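Local coordinates for exopolyphosphatase (Aquifex aeolicus, PDB 1T6C), which probably hydrolyses phosphoanhydride bonds, as in other members of the actin-like Ppx/GppA phosphatase family, and binds a calcium ion, at residues V171-T174 / E175-K179; E185-V188 / K189-F192; K237-T240 / Y241-K245; K246-D249 / T250-I254. One frame throughout, in Å; residues are numbered along the deposited sequence.

Contact 1 (V171-T174 / E175-K179); sequences VNLT and ETFFK
N172 and T176 meet one turn apart near the C-terminal end of the α-helix 170-177, and three kinds of interaction join the helix to its exit. The first is the main-chain i to i+4 series. E175 N, T176 N and F177 N each donate to the carbonyl four residues back, and F178 N closes the last of these bonds on T174 O at 2.9 Å with a bent N-H...O angle of 144°. F178 is the first residue to leave helical geometry.

Side-chain polar bonds form the second group. T176 OG1, beside its own backbone N (chi1 -69°), donates to N172 O at 2.8 Å. T176 N reaches the same oxygen from the opposite face of its carbonyl plane, so two bonds hold N172 O. Without the hydroxyl, as with an alanine in place of T176, N172 O is likely to lose one of these two donors and keep the T176 N bond. On the same flank a water donates to both N172 OD1, at 2.7 Å, and E175 OE1, linking two side chains that do not bond directly. T174 OG1 turns back to I170 O instead.

Apolar packing is the third. L173 CD2 lies 4.2 Å from F177 CE2, and both side chains rest on the neighbouring helix 185-199. T174 CG2 approaches F178 CD2 at 4.1 Å.

Past the helix end the exposed K179 folds back over the last turn: its NZ donates to E175 O at 3.0 Å.

Contact 2 (E185-V188 / K189-F192); sequences EEEV and KRFF
Four main-chain bonds, from K189 N to E185 O through F192 N to V188 O, run at 2.9 to 3.0 Å with N-H...O angles of 150° to 166°, so this is the regular first part of the α-helix 185-199. On its outer flank E186 and K189 form an i to i+3 salt bridge. Their side chains lie alongside each other and point the same way; the E186 chain bends at chi2 and that of K189 at chi3, which brings K189 NZ to 2.8 Å from E186 OE1, above the carboxylate plane.

The R190 guanidinium lies with one face over the backbone: E186 O sits 3.6 Å from its plane, over the centre. The link from R190 to E186 OE1 runs through a water bound by R190 NH2. A second water joins R190 NH1 to E187 OE2. The carboxylate of E187 stands nearly perpendicular to the guanidinium, at 88°, and its other oxygen, OE1, accepts from T184 N, just before the helix, and from Q180 N.

The inner flank is apolar. V188 and F192 run side by side, and F191 CD2 lies over the centre of the F192 ring. Both phenylalanines pack on helix 274-288. The V188 CG1 branch, trans to the backbone N, ends 3.6 Å from F192 CE2.

Contact 3 (K237-T240 / Y241-K245); sequences KVLT and YGQIK
With chi1 at 65°, T240 holds OG1 between its backbone N and carbonyl carbon, where it faces the first turn of the following helix. Q243 starts at chi1 -78° and stays extended beyond CG, so its amide travels back along the chain to the end of the strand. The two side chains therefore cross at about a right angle and exchange bonds. T240 OG1 accepts from Q243 N at 3.0 Å. In return, Q243 OE1 accepts from T240 N at 2.9 Å, with the donor in the carbonyl plane and on a lone pair. Q243 NE2 is turned to E223 OE2, which fixes the flip of the amide. In the backbone, I244 N donates to T240 O at 3.0 Å, starting the helical bonds.

I244 CG1 reaches L239 CB at 4.0 Å on the buried side, where both residues also touch L219 of helix 214-223 and L293 of strand 292-296.

Strand 238-240 and helix 241-245 run at 76° to each other, so the chain turns sharply with no intervening loop. Reciprocal bonding between the N-cap residue and the one three positions on is the capping box, here at the passage from the outermost strand 238-240 of its sheet, antiparallel to 292-296, into a helix of the actin-like fold.

Contact 4 (K246-D249 / T250-I254); sequences KWFD and TFKEI
W247 and F251, one turn apart on the α-helix 241-251, set their rings obliquely. The phenyl plane is inclined 33° to the six-membered ring of the indole, and the centroids are 5.9 Å apart. The touch is made by W247 CE3 and F251 CE1, at 3.7 Å. Both rings meet F263, while W247 NE1 is held by E223 OE1, which limits rotation of the indole.

F248 and K252 cross at about a right angle: the aliphatic part of the lysine passes the phenyl ring, with K252 CD 4.0 Å from F248 CE2. D249 and K252, by contrast, lie side by side and point the same way. K252 CG takes the hindered site between backbone N and carbonyl carbon (chi1 82°), and the rest of the chain is fully extended, so NZ ends 3.4 Å from D249 OD1 in a salt bridge whose hydrogen bond is weak. The stronger partners lie outside: K252 NZ pairs with E185 OE1 of helix 185-199, and D249 OD2 with K245 NZ. Shortening K252 to an alanine is likely to leave E185 without this charged mate and uncover part of the F248 ring.

K252 N donates to F248 O, and a type I turn from F251 to I254 follows. On another side of the helix K246 O receives two donors from opposite faces of its plane, T250 N and, at 2.9 Å, T250 OG1.

From the N terminus the four contacts come strictly in series; none nests in or crosses another, and each closes only a helical turn or a strand-to-helix corner. Contact 1 ends helix 170-177, and a short link leads to contact 2 at the start of helix 185-199. These two touch directly: F178 CE1 packs 3.7 Å from F191 CB. Contacts 3 and 4 adjoin in sequence, and helix 241-251 carries the path from the edge strand 238-240 back to contact 2. There F192 CE2 lies 3.6 Å from F248 CZ. Contact 2 thus stands between contacts 1 and 4, joining three helices, while contacts 1 and 3 remain about 24 Å apart between centres.

Contact 1 (V171-T174 / E175-K179)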
loop_
_atom_site.group_PDB
_atom_site.type_symbol
_atom_site.label_atom_id
_atom_site.label_comp_id
_atom_site.label_asym_id
_atom_site.label_seq_id
_atom_site.Cartn_x
_atom_site.Cartn_y
_atom_site.Cartn_z
ATOM N N VAL A 171 5.557 11.980 0.145
ATOM C CA VAL A 171 5.530 13.213 0.892
ATOM C C VAL A 171 6.935 13.825 0.928
ATOM O O VAL A 171 7.110 15.048 0.679
ATOM C CB VAL A 171 4.955 12.953 2.328
ATOM C CG1 VAL A 171 5.110 14.166 3.214
ATOM C CG2 VAL A 171 3.514 12.588 2.223
ATOM N N ASN A 172 7.924 13.009 1.274
ATOM C CA ASN A 172 9.303 13.485 1.337
ATOM C C ASN A 172 9.824 13.898 -0.024
ATOM O O ASN A 172 10.478 14.939 -0.160
ATOM C CB ASN A 172 10.182 12.431 2.007
ATOM C CG ASN A 172 11.623 12.828 2.132
ATOM O OD1 ASN A 172 11.966 13.984 2.395
ATOM N ND2 ASN A 172 12.486 11.844 1.985
ATOM N N LEU A 173 9.538 13.133 -1.069
ATOM C CA LEU A 173 10.007 13.520 -2.401
ATOM C C LEU A 173 9.425 14.858 -2.835
ATOM O O LEU A 173 10.124 15.699 -3.405
ATOM C CB LEU A 173 9.641 12.480 -3.447
ATOM C CG LEU A 173 10.252 11.091 -3.321
ATOM C CD1 LEU A 173 10.025 10.270 -4.556
ATOM C CD2 LEU A 173 11.695 11.189 -2.939
ATOM N N THR A 174 8.148 15.054 -2.543
ATOM C CA THR A 174 7.463 16.317 -2.874
ATOM C C THR A 174 8.081 17.495 -2.137
ATOM O O THR A 174 8.391 18.505 -2.728
ATOM C CB THR A 174 5.946 16.175 -2.574
ATOM O OG1 THR A 174 5.425 15.140 -3.406
ATOM C CG2 THR A 174 5.186 17.404 -2.974
ATOM N N GLU A 175 8.284 17.336 -0.845
ATOM C CA GLU A 175 8.884 18.444 -0.101
ATOM C C GLU A 175 10.310 18.724 -0.561
ATOM O O GLU A 175 10.767 19.870 -0.624
ATOM C CB GLU A 175 8.923 18.118 1.374
ATOM C CG GLU A 175 9.404 19.301 2.240
ATOM C CD GLU A 175 10.935 19.433 2.385
ATOM O OE1 GLU A 175 11.683 18.438 2.265
ATOM O OE2 GLU A 175 11.410 20.572 2.593
ATOM N N THR A 176 11.048 17.673 -0.845
ATOM C CA THR A 176 12.458 17.794 -1.164
ATOM C C THR A 176 12.673 18.487 -2.491
ATOM O O THR A 176 13.517 19.392 -2.609
ATOM C CB THR A 176 13.101 16.384 -1.212
ATOM O OG1 THR A 176 13.152 15.809 0.110
ATOM C CG2 THR A 176 14.522 16.463 -1.735
ATOM N N PHE A 177 11.948 18.032 -3.512
ATOM C CA PHE A 177 12.206 18.499 -4.884
ATOM C C PHE A 177 11.274 19.602 -5.370
ATOM O O PHE A 177 11.692 20.443 -6.167
ATOM C CB PHE A 177 12.113 17.306 -5.847
ATOM C CG PHE A 177 13.201 16.306 -5.641
ATOM C CD1 PHE A 177 14.514 16.646 -5.934
ATOM C CD2 PHE A 177 12.928 15.023 -5.175
ATOM C CE1 PHE A 177 15.544 15.750 -5.707
ATOM C CE2 PHE A 177 13.948 14.148 -4.948
ATOM C CZ PHE A 177 15.264 14.508 -5.223
ATOM N N PHE A 178 10.019 19.549 -4.951
ATOM C CA PHE A 178 8.970 20.391 -5.521
ATOM C C PHE A 178 8.762 21.589 -4.622
ATOM O O PHE A 178 7.802 21.660 -3.866
ATOM C CB PHE A 178 7.677 19.617 -5.761
ATOM C CG PHE A 178 7.810 18.404 -6.669
ATOM C CD1 PHE A 178 8.899 18.217 -7.529
ATOM C CD2 PHE A 178 6.790 17.451 -6.698
ATOM C CE1 PHE A 178 8.968 17.108 -8.350
ATOM C CE2 PHE A 178 6.867 16.322 -7.560
ATOM C CZ PHE A 178 7.941 16.173 -8.374
ATOM N N LYS A 179 9.663 22.557 -4.740
ATOM C CA LYS A 179 9.550 23.754 -3.917
ATOM C C LYS A 179 8.419 24.666 -4.404
ATOM O O LYS A 179 7.854 25.393 -3.593
ATOM C CB LYS A 179 10.859 24.540 -3.841
ATOM C CG LYS A 179 12.100 23.713 -3.481
ATOM C CD LYS A 179 11.986 23.095 -2.129
ATOM C CE LYS A 179 13.281 22.388 -1.741
ATOM N NZ LYS A 179 13.137 21.653 -0.447
HETATM O O HOH W 1 11.055 16.287 3.520
#

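Contact 2 (E185-V188 / K189-F192)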
loop_
_atom_site.group_PDB
_atom_site.type_symbol
_atom_site.label_atom_id
_atom_site.label_comp_id
_atom_site.label_asym_id
_atom_site.label_seq_id
_atom_site.Cartn_x
_atom_site.Cartn_y
_atom_site.Cartn_z
ATOM N N GLU A 185 10.026 22.914 -14.187
ATOM C CA GLU A 185 10.604 21.871 -14.991
ATOM C C GLU A 185 11.935 21.429 -14.455
ATOM O O GLU A 185 12.254 20.241 -14.485
ATOM C CB GLU A 185 10.768 22.288 -16.462
ATOM C CG GLU A 185 9.524 22.014 -17.288
ATOM C CD GLU A 185 9.285 20.507 -17.515
ATOM O OE1 GLU A 185 8.333 19.942 -16.938
ATOM O OE2 GLU A 185 10.069 19.865 -18.261
ATOM N N GLU A 186 12.714 22.350 -13.891
ATOM C CA GLU A 186 13.993 21.933 -13.300
ATOM C C GLU A 186 13.865 21.067 -12.072
ATOM O O GLU A 186 14.711 20.194 -11.811
ATOM C CB GLU A 186 14.852 23.151 -12.952
ATOM C CG GLU A 186 15.456 23.810 -14.187
ATOM C CD GLU A 186 16.515 22.921 -14.842
ATOM O OE1 GLU A 186 17.664 22.921 -14.324
ATOM O OE2 GLU A 186 16.194 22.191 -15.830
ATOM N N GLU A 187 12.884 21.384 -11.247
ATOM C CA GLU A 187 12.561 20.565 -10.090
ATOM C C GLU A 187 12.108 19.178 -10.467
ATOM O O GLU A 187 12.539 18.178 -9.876
ATOM C CB GLU A 187 11.492 21.248 -9.245
ATOM C CG GLU A 187 12.038 22.470 -8.549
ATOM C CD GLU A 187 11.008 23.280 -7.810
ATOM O OE1 GLU A 187 9.796 23.177 -8.103
ATOM O OE2 GLU A 187 11.428 24.043 -6.896
ATOM N N VAL A 188 11.308 19.082 -11.505
ATOM C CA VAL A 188 10.927 17.779 -12.050
ATOM C C VAL A 188 12.163 17.000 -12.543
ATOM O O VAL A 188 12.319 15.804 -12.311
ATOM C CB VAL A 188 9.878 17.952 -13.185
ATOM C CG1 VAL A 188 9.696 16.687 -13.948
ATOM C CG2 VAL A 188 8.546 18.401 -12.614
ATOM N N LYS A 189 13.083 17.701 -13.186
ATOM C CA LYS A 189 14.304 17.081 -13.691
ATOM C C LYS A 189 15.119 16.517 -12.543
ATOM O O LYS A 189 15.614 15.400 -12.620
ATOM C CB LYS A 189 15.106 18.122 -14.468
ATOM C CG LYS A 189 16.446 17.692 -14.962
ATOM C CD LYS A 189 17.412 18.933 -15.040
ATOM C CE LYS A 189 17.872 19.379 -13.693
ATOM N NZ LYS A 189 18.906 20.478 -13.801
ATOM N N ARG A 190 15.309 17.305 -11.491
ATOM C CA ARG A 190 16.072 16.817 -10.356
ATOM C C ARG A 190 15.440 15.573 -9.697
ATOM O O ARG A 190 16.139 14.656 -9.255
ATOM C CB ARG A 190 16.229 17.892 -9.320
ATOM C CG ARG A 190 17.204 18.974 -9.716
ATOM C CD ARG A 190 17.461 19.960 -8.590
ATOM N NE ARG A 190 16.467 21.030 -8.447
ATOM C CZ ARG A 190 16.442 22.127 -9.190
ATOM N NH1 ARG A 190 15.523 23.066 -8.985
ATOM N NH2 ARG A 190 17.322 22.293 -10.146
ATOM N N PHE A 191 14.118 15.630 -9.554
ATOM C CA PHE A 191 13.325 14.515 -9.034
ATOM C C PHE A 191 13.600 13.257 -9.871
ATOM O O PHE A 191 13.902 12.192 -9.320
ATOM C CB PHE A 191 11.857 14.936 -9.053
ATOM C CG PHE A 191 10.859 13.830 -8.998
ATOM C CD1 PHE A 191 10.506 13.246 -7.794
ATOM C CD2 PHE A 191 10.180 13.428 -10.153
ATOM C CE1 PHE A 191 9.556 12.256 -7.764
ATOM C CE2 PHE A 191 9.210 12.463 -10.103
ATOM C CZ PHE A 191 8.905 11.875 -8.919
ATOM N N PHE A 192 13.540 13.372 -11.188
ATOM C CA PHE A 192 13.829 12.198 -12.013
ATOM C C PHE A 192 15.295 11.746 -11.982
ATOM O O PHE A 192 15.568 10.544 -12.071
ATOM C CB PHE A 192 13.341 12.415 -13.458
ATOM C CG PHE A 192 11.838 12.248 -13.635
ATOM C CD1 PHE A 192 11.217 11.070 -13.261
ATOM C CD2 PHE A 192 11.047 13.245 -14.184
ATOM C CE1 PHE A 192 9.823 10.890 -13.422
ATOM C CE2 PHE A 192 9.658 13.073 -14.330
ATOM C CZ PHE A 192 9.065 11.895 -13.948
HETATM O O HOH W 2 18.271 24.319 -12.057
HETATM O O HOH W 3 14.221 23.860 -6.512
#

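Contact 3 (K237-T240 / Y241-K245)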
loop_
_atom_site.group_PDB
_atom_site.type_symbol
_atom_site.label_atom_id
_atom_site.label_comp_id
_atom_site.label_asym_id
_atom_site.label_seq_id
_atom_site.Cartn_x
_atom_site.Cartn_y
_atom_site.Cartn_z
ATOM N N LYS A 237 -6.491 -3.771 -14.860
ATOM C CA LYS A 237 -6.291 -2.853 -15.974
ATOM C C LYS A 237 -4.795 -2.690 -16.261
ATOM O O LYS A 237 -3.960 -2.709 -15.353
ATOM C CB LYS A 237 -6.900 -1.482 -15.665
ATOM C CG LYS A 237 -8.405 -1.414 -15.722
ATOM C CD LYS A 237 -8.933 -1.762 -17.131
ATOM C CE LYS A 237 -10.350 -1.254 -17.360
ATOM N NZ LYS A 237 -11.316 -2.238 -16.807
ATOM N N VAL A 238 -4.463 -2.517 -17.529
ATOM C CA VAL A 238 -3.102 -2.180 -17.953
ATOM C C VAL A 238 -2.915 -0.678 -18.071
ATOM O O VAL A 238 -3.815 0.043 -18.544
ATOM C CB VAL A 238 -2.796 -2.833 -19.295
ATOM C CG1 VAL A 238 -1.456 -2.377 -19.827
ATOM C CG2 VAL A 238 -2.874 -4.325 -19.136
ATOM N N LEU A 239 -1.738 -0.197 -17.656
ATOM C CA LEU A 239 -1.319 1.167 -17.944
ATOM C C LEU A 239 0.022 1.124 -18.652
ATOM O O LEU A 239 0.975 0.498 -18.165
ATOM C CB LEU A 239 -1.186 1.978 -16.654
ATOM C CG LEU A 239 -2.511 2.339 -15.966
ATOM C CD1 LEU A 239 -2.240 2.973 -14.594
ATOM C CD2 LEU A 239 -3.342 3.244 -16.785
ATOM N N THR A 240 0.102 1.807 -19.793
ATOM C CA THR A 240 1.343 1.835 -20.545
ATOM C C THR A 240 2.202 2.971 -20.074
ATOM O O THR A 240 1.705 3.916 -19.482
ATOM C CB THR A 240 1.088 2.005 -22.067
ATOM O OG1 THR A 240 0.499 3.272 -22.310
ATOM C CG2 THR A 240 0.083 1.029 -22.570
ATOM N N TYR A 241 3.478 2.935 -20.432
ATOM C CA TYR A 241 4.387 4.050 -20.200
ATOM C C TYR A 241 3.747 5.325 -20.776
ATOM O O TYR A 241 3.713 6.364 -20.123
ATOM C CB TYR A 241 5.758 3.775 -20.841
ATOM C CG TYR A 241 6.695 4.937 -20.632
ATOM C CD1 TYR A 241 7.513 4.994 -19.523
ATOM C CD2 TYR A 241 6.720 6.016 -21.534
ATOM C CE1 TYR A 241 8.371 6.111 -19.313
ATOM C CE2 TYR A 241 7.561 7.099 -21.336
ATOM C CZ TYR A 241 8.374 7.145 -20.221
ATOM O OH TYR A 241 9.178 8.243 -20.044
ATOM N N GLY A 242 3.295 5.264 -22.039
ATOM C CA GLY A 242 2.671 6.422 -22.668
ATOM C C GLY A 242 1.491 7.014 -21.912
ATOM O O GLY A 242 1.355 8.230 -21.831
ATOM N N GLN A 243 0.634 6.150 -21.373
ATOM C CA GLN A 243 -0.534 6.597 -20.607
ATOM C C GLN A 243 -0.085 7.284 -19.303
ATOM O O GLN A 243 -0.595 8.364 -18.940
ATOM C CB GLN A 243 -1.446 5.432 -20.280
ATOM C CG GLN A 243 -2.333 4.978 -21.459
ATOM C CD GLN A 243 -3.036 3.625 -21.205
ATOM O OE1 GLN A 243 -2.457 2.715 -20.673
ATOM N NE2 GLN A 243 -4.315 3.524 -21.571
ATOM N N ILE A 244 0.898 6.679 -18.640
ATOM C CA ILE A 244 1.392 7.221 -17.374
ATOM C C ILE A 244 2.109 8.533 -17.645
ATOM O O ILE A 244 1.956 9.487 -16.905
ATOM C CB ILE A 244 2.273 6.194 -16.645
ATOM C CG1 ILE A 244 1.452 4.946 -16.286
ATOM C CG2 ILE A 244 2.870 6.799 -15.364
ATOM C CD1 ILE A 244 2.259 3.848 -15.677
ATOM N N LYS A 245 2.895 8.610 -18.715
ATOM C CA LYS A 245 3.590 9.860 -19.067
ATOM C C LYS A 245 2.597 11.002 -19.293
ATOM O O LYS A 245 2.786 12.126 -18.806
ATOM C CB LYS A 245 4.473 9.685 -20.318
ATOM C CG LYS A 245 5.311 10.921 -20.616
ATOM C CD LYS A 245 6.049 10.872 -21.928
ATOM C CE LYS A 245 6.767 12.195 -22.210
ATOM N NZ LYS A 245 5.832 13.317 -22.514
#

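Contact 4 (K246-D249 / T250-I254)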
loop_
_atom_site.group_PDB
_atom_site.type_symbol
_atom_site.label_atom_id
_atom_site.label_comp_id
_atom_site.label_asym_id
_atom_site.label_seq_id
_atom_site.Cartn_x
_atom_site.Cartn_y
_atom_site.Cartn_z
ATOM N N LYS A 246 1.525 10.730 -20.006
ATOM C CA LYS A 246 0.542 11.770 -20.283
ATOM C C LYS A 246 -0.125 12.273 -19.003
ATOM O O LYS A 246 -0.338 13.483 -18.855
ATOM C CB LYS A 246 -0.452 11.306 -21.333
ATOM C CG LYS A 246 0.166 11.389 -22.708
ATOM C CD LYS A 246 -0.656 10.625 -23.734
ATOM C CE LYS A 246 -1.166 11.519 -24.854
ATOM N NZ LYS A 246 -2.095 10.736 -25.728
ATOM N N TRP A 247 -0.385 11.379 -18.045
ATOM C CA TRP A 247 -0.927 11.815 -16.737
ATOM C C TRP A 247 0.082 12.611 -15.916
ATOM O O TRP A 247 -0.284 13.576 -15.217
ATOM C CB TRP A 247 -1.481 10.625 -15.931
ATOM C CG TRP A 247 -2.799 10.195 -16.450
ATOM C CD1 TRP A 247 -3.076 9.097 -17.197
ATOM C CD2 TRP A 247 -4.014 10.938 -16.366
ATOM N NE1 TRP A 247 -4.402 9.095 -17.564
ATOM C CE2 TRP A 247 -5.003 10.220 -17.057
ATOM C CE3 TRP A 247 -4.382 12.141 -15.737
ATOM C CZ2 TRP A 247 -6.300 10.664 -17.168
ATOM C CZ3 TRP A 247 -5.672 12.562 -15.844
ATOM C CH2 TRP A 247 -6.615 11.832 -16.546
ATOM N N PHE A 248 1.351 12.204 -15.941
ATOM C CA PHE A 248 2.397 12.985 -15.303
ATOM C C PHE A 248 2.436 14.406 -15.885
ATOM O O PHE A 248 2.434 15.391 -15.173
ATOM C CB PHE A 248 3.775 12.317 -15.419
ATOM C CG PHE A 248 4.801 12.990 -14.566
ATOM C CD1 PHE A 248 5.017 12.577 -13.258
ATOM C CD2 PHE A 248 5.518 14.073 -15.037
ATOM C CE1 PHE A 248 5.916 13.248 -12.424
ATOM C CE2 PHE A 248 6.414 14.704 -14.235
ATOM C CZ PHE A 248 6.611 14.293 -12.920
ATOM N N ASP A 249 2.415 14.500 -17.202
ATOM C CA ASP A 249 2.465 15.789 -17.864
ATOM C C ASP A 249 1.231 16.657 -17.571
ATOM O O ASP A 249 1.342 17.883 -17.480
ATOM C CB ASP A 249 2.642 15.594 -19.360
ATOM C CG ASP A 249 4.020 15.091 -19.724
ATOM O OD1 ASP A 249 4.982 15.123 -18.898
ATOM O OD2 ASP A 249 4.190 14.570 -20.844
ATOM N N THR A 250 0.084 16.026 -17.353
ATOM C CA THR A 250 -1.146 16.713 -17.008
ATOM C C THR A 250 -1.038 17.285 -15.615
ATOM O O THR A 250 -1.247 18.478 -15.393
ATOM C CB THR A 250 -2.312 15.709 -17.096
ATOM O OG1 THR A 250 -2.526 15.390 -18.479
ATOM C CG2 THR A 250 -3.616 16.269 -16.627
ATOM N N PHE A 251 -0.669 16.444 -14.663
ATOM C CA PHE A 251 -0.638 16.908 -13.271
ATOM C C PHE A 251 0.482 17.902 -13.013
ATOM O O PHE A 251 0.356 18.774 -12.169
ATOM C CB PHE A 251 -0.572 15.726 -12.306
ATOM C CG PHE A 251 -1.880 15.088 -12.090
ATOM C CD1 PHE A 251 -2.166 13.870 -12.624
ATOM C CD2 PHE A 251 -2.864 15.751 -11.375
ATOM C CE1 PHE A 251 -3.420 13.280 -12.402
ATOM C CE2 PHE A 251 -4.113 15.193 -11.208
ATOM C CZ PHE A 251 -4.382 13.951 -11.714
ATOM N N LYS A 252 1.571 17.854 -13.770
ATOM C CA LYS A 252 2.652 18.799 -13.554
ATOM C C LYS A 252 2.258 20.230 -13.936
ATOM O O LYS A 252 2.955 21.144 -13.563
ATOM C CB LYS A 252 3.945 18.312 -14.232
ATOM C CG LYS A 252 4.057 18.593 -15.698
ATOM C CD LYS A 252 5.400 18.020 -16.221
ATOM C CE LYS A 252 5.614 18.352 -17.680
ATOM N NZ LYS A 252 6.910 17.789 -18.187
ATOM N N GLU A 253 1.142 20.407 -14.633
ATOM C CA GLU A 253 0.640 21.723 -15.028
ATOM C C GLU A 253 -0.505 22.209 -14.155
ATOM O O GLU A 253 -1.068 23.291 -14.407
ATOM C CB GLU A 253 0.129 21.666 -16.469
ATOM C CG GLU A 253 1.170 21.274 -17.485
ATOM C CD GLU A 253 2.365 22.226 -17.568
ATOM O OE1 GLU A 253 3.489 21.725 -17.908
ATOM O OE2 GLU A 253 2.207 23.463 -17.294
ATOM N N ILE A 254 -0.868 21.436 -13.127
ATOM C CA ILE A 254 -2.024 21.766 -12.294
ATOM C C ILE A 254 -1.595 22.016 -10.858
ATOM O O ILE A 254 -1.033 21.119 -10.214
ATOM C CB ILE A 254 -3.114 20.659 -12.310
ATOM C CG1 ILE A 254 -3.517 20.302 -13.763
ATOM C CG2 ILE A 254 -4.334 21.119 -11.453
ATOM C CD1 ILE A 254 -4.426 19.080 -13.881
#